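Local structure of CRISPR system Cmr subunit Cmr6 (Pyrococcus furiosus, 4W8V) at residues G17-G28 against F194-V205. The protein caps, together with Cmr1, the elongated type III-B Cmr ribonucleoprotein complex, an RNA-binding assembly of the CRISPR adaptive immune system that targets invading nucleic acids. Numbering follows the deposited sequence.
Sequences GKFKTQSRLVVG and FLTVPKDVPFLV
Over one face of the Phe194 ring lies Gly28 CA, a CH-pi contact 3.8 Å from the ring centroid and offset toward the rim, while Val26 CG1 reaches the same ring obliquely at CD1. In this C-terminal part of Cmr6, strands 13-21 and 202-209 are the central antiparallel pair of a four-stranded sheet, consistent with the ferredoxin-like fold of RAMP proteins. Phe19 and Phe203 lie on the opposite face from Phe194. The Phe203 ring has Phe19 O loosely at its edge; obliquely, Thr21 CG2 approaches CE1 and Leu25 CD2 comes to CZ, 4.0 Å away. In the plane of the Phe19 ring, Gly17 O sits 3.5 Å from CD1, with Phe203 O farther off at the edge. Val205 CG2 meets Phe19 CD1 at 3.6 Å, the two side chains crossing at about a right angle.

Two antiparallel ladders, 17-21 with 202-205 and 25-28 with 194-197, belong to different sheets; the chain passes between them through 22-24 and 198-201. Gly17, Phe19, Leu25 and Val27 form hydrogen-bonded pairs with Val205, Phe203, Val197 and Leu195. Phe19 and Val205 face helix 212-228, both touching Leu226; at the far end Phe194 and Val26 pack on Met165 of strand 161-165.

At the end of strand 17-21 the Thr21 side chain ties this strand to the 198-201 connection. With chi1 at 45°, OG1 sits between the backbone N and the carbonyl carbon, where it donates to a lone pair of Pro198 O at 2.8 Å and accepts Val201 N at 3.0 Å with an N-H...O angle of 170°. This buried hydroxyl acts as both donor and acceptor, which fixes its rotation. Lys20 NZ and Asp200 OD1, 4.0 Å apart, are too far for a salt bridge; one water accepts from Lys20 NZ and donates to Thr21 O and, at 2.8 Å, to Asp200 OD1.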
ATOM      1  N   GLY A  17      -8.033  12.153  -3.580  1.00 66.00           N
ATOM      2  CA  GLY A  17      -7.710  12.310  -4.983  1.00 62.36           C
ATOM      3  C   GLY A  17      -8.424  11.278  -5.833  1.00 61.87           C
ATOM      4  O   GLY A  17      -8.902  10.274  -5.327  1.00 65.99           O
ATOM      5  N   LYS A  18      -8.502  11.532  -7.132  1.00 70.82           N
ATOM      6  CA  LYS A  18      -9.072  10.574  -8.068  1.00 74.03           C
ATOM      7  C   LYS A  18      -7.972   9.844  -8.827  1.00 71.76           C
ATOM      8  O   LYS A  18      -7.093  10.474  -9.403  1.00 70.59           O
ATOM      9  CB  LYS A  18     -10.006  11.267  -9.052  1.00 73.42           C
ATOM     10  CG  LYS A  18     -11.254  11.850  -8.436  1.00 79.77           C
ATOM     11  CD  LYS A  18     -12.182  12.341  -9.527  1.00 79.07           C
ATOM     12  CE  LYS A  18     -13.369  13.102  -8.974  1.00 91.97           C
ATOM     13  NZ  LYS A  18     -14.073  13.805 -10.078  1.00 94.46           N
ATOM     14  N   PHE A  19      -8.032   8.516  -8.832  1.00 64.75           N
ATOM     15  CA  PHE A  19      -6.981   7.696  -9.429  1.00 61.18           C
ATOM     16  C   PHE A  19      -7.564   6.766 -10.473  1.00 61.00           C
ATOM     17  O   PHE A  19      -8.665   6.260 -10.307  1.00 64.79           O
ATOM     18  CB  PHE A  19      -6.248   6.892  -8.349  1.00 62.68           C
ATOM     19  CG  PHE A  19      -5.416   7.741  -7.418  1.00 64.30           C
ATOM     20  CD1 PHE A  19      -6.018   8.631  -6.533  1.00 66.62           C
ATOM     21  CD2 PHE A  19      -4.031   7.641  -7.425  1.00 57.73           C
ATOM     22  CE1 PHE A  19      -5.260   9.411  -5.677  1.00 67.68           C
ATOM     23  CE2 PHE A  19      -3.259   8.421  -6.575  1.00 59.67           C
ATOM     24  CZ  PHE A  19      -3.867   9.300  -5.693  1.00 61.60           C
ATOM     25  N   LYS A  20      -6.838   6.564 -11.566  1.00 60.95           N
ATOM     26  CA  LYS A  20      -7.259   5.586 -12.559  1.00 61.58           C
ATOM     27  C   LYS A  20      -6.259   4.455 -12.574  1.00 59.14           C
ATOM     28  O   LYS A  20      -5.101   4.667 -12.232  1.00 60.56           O
ATOM     29  CB  LYS A  20      -7.379   6.209 -13.950  1.00 63.98           C
ATOM     30  CG  LYS A  20      -6.100   6.838 -14.463  1.00 88.45           C
ATOM     31  CD  LYS A  20      -6.327   7.556 -15.785  1.00110.36           C
ATOM     32  CE  LYS A  20      -5.089   8.323 -16.239  1.00120.09           C
ATOM     33  NZ  LYS A  20      -4.024   7.416 -16.751  1.00125.68           N
ATOM     34  N   THR A  21      -6.714   3.257 -12.944  1.00 55.08           N
ATOM     35  CA  THR A  21      -5.835   2.101 -13.077  1.00 59.81           C
ATOM     36  C   THR A  21      -4.913   2.289 -14.285  1.00 67.45           C
ATOM     37  O   THR A  21      -5.384   2.281 -15.422  1.00 67.45           O
ATOM     38  CB  THR A  21      -6.648   0.792 -13.232  1.00 56.11           C
ATOM     39  OG1 THR A  21      -7.711   1.000 -14.172  1.00 59.75           O
ATOM     40  CG2 THR A  21      -7.259   0.360 -11.889  1.00 45.84           C
ATOM     41  N   GLN A  22      -3.618   2.494 -14.051  1.00 58.39           N
ATOM     42  CA  GLN A  22      -2.691   2.691 -15.162  1.00 60.15           C
ATOM     43  C   GLN A  22      -2.462   1.376 -15.917  1.00 64.96           C
ATOM     44  O   GLN A  22      -2.373   1.362 -17.146  1.00 66.91           O
ATOM     45  CB  GLN A  22      -1.354   3.262 -14.682  1.00 65.51           C
ATOM     46  CG  GLN A  22      -0.405   3.611 -15.840  1.00 77.54           C
ATOM     47  CD  GLN A  22       1.042   3.808 -15.412  1.00 90.47           C
ATOM     48  OE1 GLN A  22       1.603   3.001 -14.668  1.00 99.99           O
ATOM     49  NE2 GLN A  22       1.652   4.885 -15.884  1.00 86.87           N
ATOM     50  N   SER A  23      -2.368   0.281 -15.167  1.00 58.84           N
ATOM     51  CA  SER A  23      -2.327  -1.062 -15.712  1.00 56.64           C
ATOM     52  C   SER A  23      -3.516  -1.836 -15.137  1.00 63.39           C
ATOM     53  O   SER A  23      -4.231  -1.328 -14.278  1.00 63.50           O
ATOM     54  CB  SER A  23      -0.987  -1.764 -15.374  1.00 59.05           C
ATOM     55  OG  SER A  23      -0.765  -1.834 -13.974  1.00 62.16           O
ATOM     56  N   ARG A  24      -3.740  -3.063 -15.600  1.00 61.43           N
ATOM     57  CA  ARG A  24      -4.868  -3.827 -15.096  1.00 51.06           C
ATOM     58  C   ARG A  24      -4.719  -4.146 -13.620  1.00 57.21           C
ATOM     59  O   ARG A  24      -3.612  -4.362 -13.098  1.00 54.17           O
ATOM     60  CB  ARG A  24      -5.046  -5.111 -15.883  1.00 59.14           C
ATOM     61  CG  ARG A  24      -5.541  -4.906 -17.266  1.00 64.84           C
ATOM     62  CD  ARG A  24      -5.385  -6.160 -18.081  1.00 72.07           C
ATOM     63  NE  ARG A  24      -5.430  -5.817 -19.492  1.00 95.99           N
ATOM     64  CZ  ARG A  24      -6.496  -5.989 -20.258  1.00111.86           C
ATOM     65  NH1 ARG A  24      -7.594  -6.531 -19.750  1.00116.52           N
ATOM     66  NH2 ARG A  24      -6.455  -5.633 -21.532  1.00117.55           N
ATOM     67  N   LEU A  25      -5.856  -4.173 -12.943  1.00 58.01           N
ATOM     68  CA  LEU A  25      -5.866  -4.403 -11.515  1.00 61.88           C
ATOM     69  C   LEU A  25      -6.514  -5.751 -11.204  1.00 58.93           C
ATOM     70  O   LEU A  25      -7.618  -6.055 -11.672  1.00 66.92           O
ATOM     71  CB  LEU A  25      -6.595  -3.258 -10.818  1.00 53.45           C
ATOM     72  CG  LEU A  25      -6.791  -3.289  -9.311  1.00 56.26           C
ATOM     73  CD1 LEU A  25      -5.447  -3.213  -8.533  1.00 45.91           C
ATOM     74  CD2 LEU A  25      -7.710  -2.122  -8.976  1.00 54.11           C
ATOM     75  N   VAL A  26      -5.793  -6.555 -10.433  1.00 58.62           N
ATOM     76  CA  VAL A  26      -6.195  -7.914 -10.099  1.00 54.79           C
ATOM     77  C   VAL A  26      -6.546  -7.989  -8.616  1.00 53.09           C
ATOM     78  O   VAL A  26      -5.701  -7.811  -7.749  1.00 60.35           O
ATOM     79  CB  VAL A  26      -5.078  -8.913 -10.438  1.00 63.81           C
ATOM     80  CG1 VAL A  26      -5.546 -10.346 -10.227  1.00 54.22           C
ATOM     81  CG2 VAL A  26      -4.608  -8.702 -11.879  1.00 61.16           C
ATOM     82  N   VAL A  27      -7.818  -8.227  -8.339  1.00 53.81           N
ATOM     83  CA  VAL A  27      -8.380  -8.126  -6.992  1.00 52.99           C
ATOM     84  C   VAL A  27      -9.013  -9.445  -6.572  1.00 55.51           C
ATOM     85  O   VAL A  27      -9.790 -10.013  -7.320  1.00 61.97           O
ATOM     86  CB  VAL A  27      -9.468  -7.004  -6.929  1.00 57.61           C
ATOM     87  CG1 VAL A  27      -9.951  -6.827  -5.514  1.00 58.68           C
ATOM     88  CG2 VAL A  27      -8.916  -5.702  -7.481  1.00 49.50           C
ATOM     89  N   GLY A  28      -8.678  -9.939  -5.382  1.00 60.60           N
ATOM     90  CA  GLY A  28      -9.308 -11.133  -4.842  1.00 51.52           C
ATOM     91  C   GLY A  28     -10.659 -10.829  -4.222  1.00 65.06           C
ATOM     92  O   GLY A  28     -10.806  -9.866  -3.460  1.00 59.88           O
ATOM     93  N   PHE A 194     -10.503 -14.255  -8.497  1.00 52.00           N
ATOM     94  CA  PHE A 194      -9.867 -12.974  -8.787  1.00 47.39           C
ATOM     95  C   PHE A 194     -10.532 -12.318  -9.988  1.00 61.61           C
ATOM     96  O   PHE A 194     -10.692 -12.955 -11.029  1.00 59.94           O
ATOM     97  CB  PHE A 194      -8.371 -13.146  -9.069  1.00 50.56           C
ATOM     98  CG  PHE A 194      -7.528 -13.240  -7.829  1.00 57.79           C
ATOM     99  CD1 PHE A 194      -6.927 -12.113  -7.299  1.00 51.01           C
ATOM    100  CD2 PHE A 194      -7.351 -14.458  -7.185  1.00 62.21           C
ATOM    101  CE1 PHE A 194      -6.154 -12.200  -6.156  1.00 54.06           C
ATOM    102  CE2 PHE A 194      -6.572 -14.557  -6.034  1.00 61.44           C
ATOM    103  CZ  PHE A 194      -5.970 -13.423  -5.523  1.00 58.20           C
ATOM    104  N   LEU A 195     -10.930 -11.055  -9.827  1.00 57.16           N
ATOM    105  CA  LEU A 195     -11.395 -10.239 -10.929  1.00 59.86           C
ATOM    106  C   LEU A 195     -10.277  -9.352 -11.439  1.00 57.16           C
ATOM    107  O   LEU A 195      -9.602  -8.683 -10.651  1.00 53.71           O
ATOM    108  CB  LEU A 195     -12.588  -9.376 -10.496  1.00 62.64           C
ATOM    109  CG  LEU A 195     -13.878 -10.143 -10.222  1.00 66.51           C
ATOM    110  CD1 LEU A 195     -14.955  -9.192  -9.682  1.00 67.09           C
ATOM    111  CD2 LEU A 195     -14.341 -10.876 -11.478  1.00 66.46           C
ATOM    112  N   THR A 196     -10.063  -9.356 -12.749  1.00 54.34           N
ATOM    113  CA  THR A 196      -9.112  -8.417 -13.342  1.00 64.22           C
ATOM    114  C   THR A 196      -9.863  -7.222 -13.884  1.00 58.62           C
ATOM    115  O   THR A 196     -10.795  -7.370 -14.664  1.00 63.59           O
ATOM    116  CB  THR A 196      -8.273  -9.053 -14.463  1.00 60.62           C
ATOM    117  OG1 THR A 196      -7.496 -10.118 -13.910  1.00 68.03           O
ATOM    118  CG2 THR A 196      -7.338  -8.021 -15.070  1.00 56.62           C
ATOM    119  N   VAL A 197      -9.451  -6.045 -13.427  1.00 67.71           N
ATOM    120  CA  VAL A 197     -10.102  -4.778 -13.732  1.00 54.95           C
ATOM    121  C   VAL A 197      -9.314  -4.076 -14.824  1.00 64.16           C
ATOM    122  O   VAL A 197      -8.094  -3.994 -14.738  1.00 74.79           O
ATOM    123  CB  VAL A 197     -10.191  -3.882 -12.480  1.00 52.83           C
ATOM    124  CG1 VAL A 197     -10.682  -2.458 -12.837  1.00 48.32           C
ATOM    125  CG2 VAL A 197     -11.082  -4.531 -11.435  1.00 49.29           C
ATOM    126  N   PRO A 198     -10.004  -3.580 -15.874  1.00 63.77           N
ATOM    127  CA  PRO A 198      -9.232  -3.028 -16.994  1.00 54.61           C
ATOM    128  C   PRO A 198      -8.581  -1.695 -16.657  1.00 61.59           C
ATOM    129  O   PRO A 198      -8.805  -1.147 -15.580  1.00 63.10           O
ATOM    130  CB  PRO A 198     -10.276  -2.863 -18.107  1.00 71.57           C
ATOM    131  CG  PRO A 198     -11.611  -2.876 -17.423  1.00 74.71           C
ATOM    132  CD  PRO A 198     -11.440  -3.716 -16.183  1.00 67.00           C
ATOM    133  N   LYS A 199      -7.775  -1.177 -17.575  1.00 66.60           N
ATOM    134  CA  LYS A 199      -7.161   0.132 -17.393  1.00 64.13           C
ATOM    135  C   LYS A 199      -8.218   1.233 -17.455  1.00 61.71           C
ATOM    136  O   LYS A 199      -9.288   1.031 -18.015  1.00 61.00           O
ATOM    137  CB  LYS A 199      -6.097   0.395 -18.460  1.00 68.91           C
ATOM    138  CG  LYS A 199      -5.105  -0.713 -18.681  1.00 62.88           C
ATOM    139  CD  LYS A 199      -4.226  -0.397 -19.873  1.00 74.14           C
ATOM    140  CE  LYS A 199      -3.156  -1.448 -20.065  1.00 80.70           C
ATOM    141  NZ  LYS A 199      -2.260  -1.068 -21.176  1.00 82.30           N
ATOM    142  N   ASP A 200      -7.893   2.385 -16.878  1.00 67.84           N
ATOM    143  CA  ASP A 200      -8.729   3.586 -16.918  1.00 82.95           C
ATOM    144  C   ASP A 200     -10.055   3.413 -16.198  1.00 78.26           C
ATOM    145  O   ASP A 200     -11.083   3.915 -16.635  1.00 69.99           O
ATOM    146  CB  ASP A 200      -8.981   4.025 -18.360  1.00 91.57           C
ATOM    147  CG  ASP A 200      -7.720   4.466 -19.051  1.00101.87           C
ATOM    148  OD1 ASP A 200      -6.929   5.208 -18.427  1.00102.04           O
ATOM    149  OD2 ASP A 200      -7.515   4.060 -20.212  1.00108.35           O
ATOM    150  N   VAL A 201     -10.015   2.694 -15.087  1.00 72.01           N
ATOM    151  CA  VAL A 201     -11.149   2.622 -14.190  1.00 66.20           C
ATOM    152  C   VAL A 201     -10.860   3.573 -13.032  1.00 62.57           C
ATOM    153  O   VAL A 201      -9.773   3.550 -12.461  1.00 60.35           O
ATOM    154  CB  VAL A 201     -11.387   1.188 -13.715  1.00 63.74           C
ATOM    155  CG1 VAL A 201     -12.459   1.152 -12.640  1.00 66.94           C
ATOM    156  CG2 VAL A 201     -11.753   0.289 -14.922  1.00 60.62           C
ATOM    157  N   PRO A 202     -11.807   4.465 -12.731  1.00 62.11           N
ATOM    158  CA  PRO A 202     -11.556   5.496 -11.721  1.00 56.33           C
ATOM    159  C   PRO A 202     -11.848   5.049 -10.290  1.00 63.59           C
ATOM    160  O   PRO A 202     -12.889   4.441 -10.040  1.00 62.44           O
ATOM    161  CB  PRO A 202     -12.501   6.620 -12.131  1.00 53.85           C
ATOM    162  CG  PRO A 202     -13.586   5.958 -12.893  1.00 56.28           C
ATOM    163  CD  PRO A 202     -13.012   4.745 -13.536  1.00 62.56           C
ATOM    164  N   PHE A 203     -10.925   5.357  -9.376  1.00 56.04           N
ATOM    165  CA  PHE A 203     -11.073   5.076  -7.960  1.00 54.81           C
ATOM    166  C   PHE A 203     -10.901   6.358  -7.162  1.00 54.37           C
ATOM    167  O   PHE A 203     -10.082   7.202  -7.503  1.00 52.15           O
ATOM    168  CB  PHE A 203     -10.047   4.018  -7.476  1.00 56.55           C
ATOM    169  CG  PHE A 203     -10.376   2.622  -7.899  1.00 56.52           C
ATOM    170  CD1 PHE A 203     -10.161   2.214  -9.200  1.00 62.71           C
ATOM    171  CD2 PHE A 203     -10.907   1.716  -6.997  1.00 57.91           C
ATOM    172  CE1 PHE A 203     -10.484   0.931  -9.598  1.00 58.42           C
ATOM    173  CE2 PHE A 203     -11.229   0.429  -7.380  1.00 50.53           C
ATOM    174  CZ  PHE A 203     -11.018   0.033  -8.675  1.00 54.77           C
ATOM    175  N   LEU A 204     -11.673   6.493  -6.090  1.00 58.23           N
ATOM    176  CA  LEU A 204     -11.410   7.519  -5.095  1.00 56.45           C
ATOM    177  C   LEU A 204     -10.487   6.966  -4.004  1.00 58.71           C
ATOM    178  O   LEU A 204     -10.725   5.899  -3.461  1.00 61.19           O
ATOM    179  CB  LEU A 204     -12.711   8.016  -4.482  1.00 65.71           C
ATOM    180  CG  LEU A 204     -12.619   9.306  -3.675  1.00 67.64           C
ATOM    181  CD1 LEU A 204     -12.518  10.495  -4.617  1.00 72.59           C
ATOM    182  CD2 LEU A 204     -13.826   9.434  -2.791  1.00 73.84           C
ATOM    183  N   VAL A 205      -9.449   7.721  -3.676  1.00 58.84           N
ATOM    184  CA  VAL A 205      -8.433   7.310  -2.724  1.00 47.06           C
ATOM    185  C   VAL A 205      -8.277   8.385  -1.663  1.00 55.29           C
ATOM    186  O   VAL A 205      -8.147   9.566  -1.993  1.00 61.86           O
ATOM    187  CB  VAL A 205      -7.079   7.082  -3.418  1.00 55.66           C
ATOM    188  CG1 VAL A 205      -5.985   6.793  -2.398  1.00 56.32           C
ATOM    189  CG2 VAL A 205      -7.184   5.961  -4.466  1.00 59.90           C
TER
HETATM  190  O   HOH W   1      -4.325   4.435 -17.613  1.00 86.47           O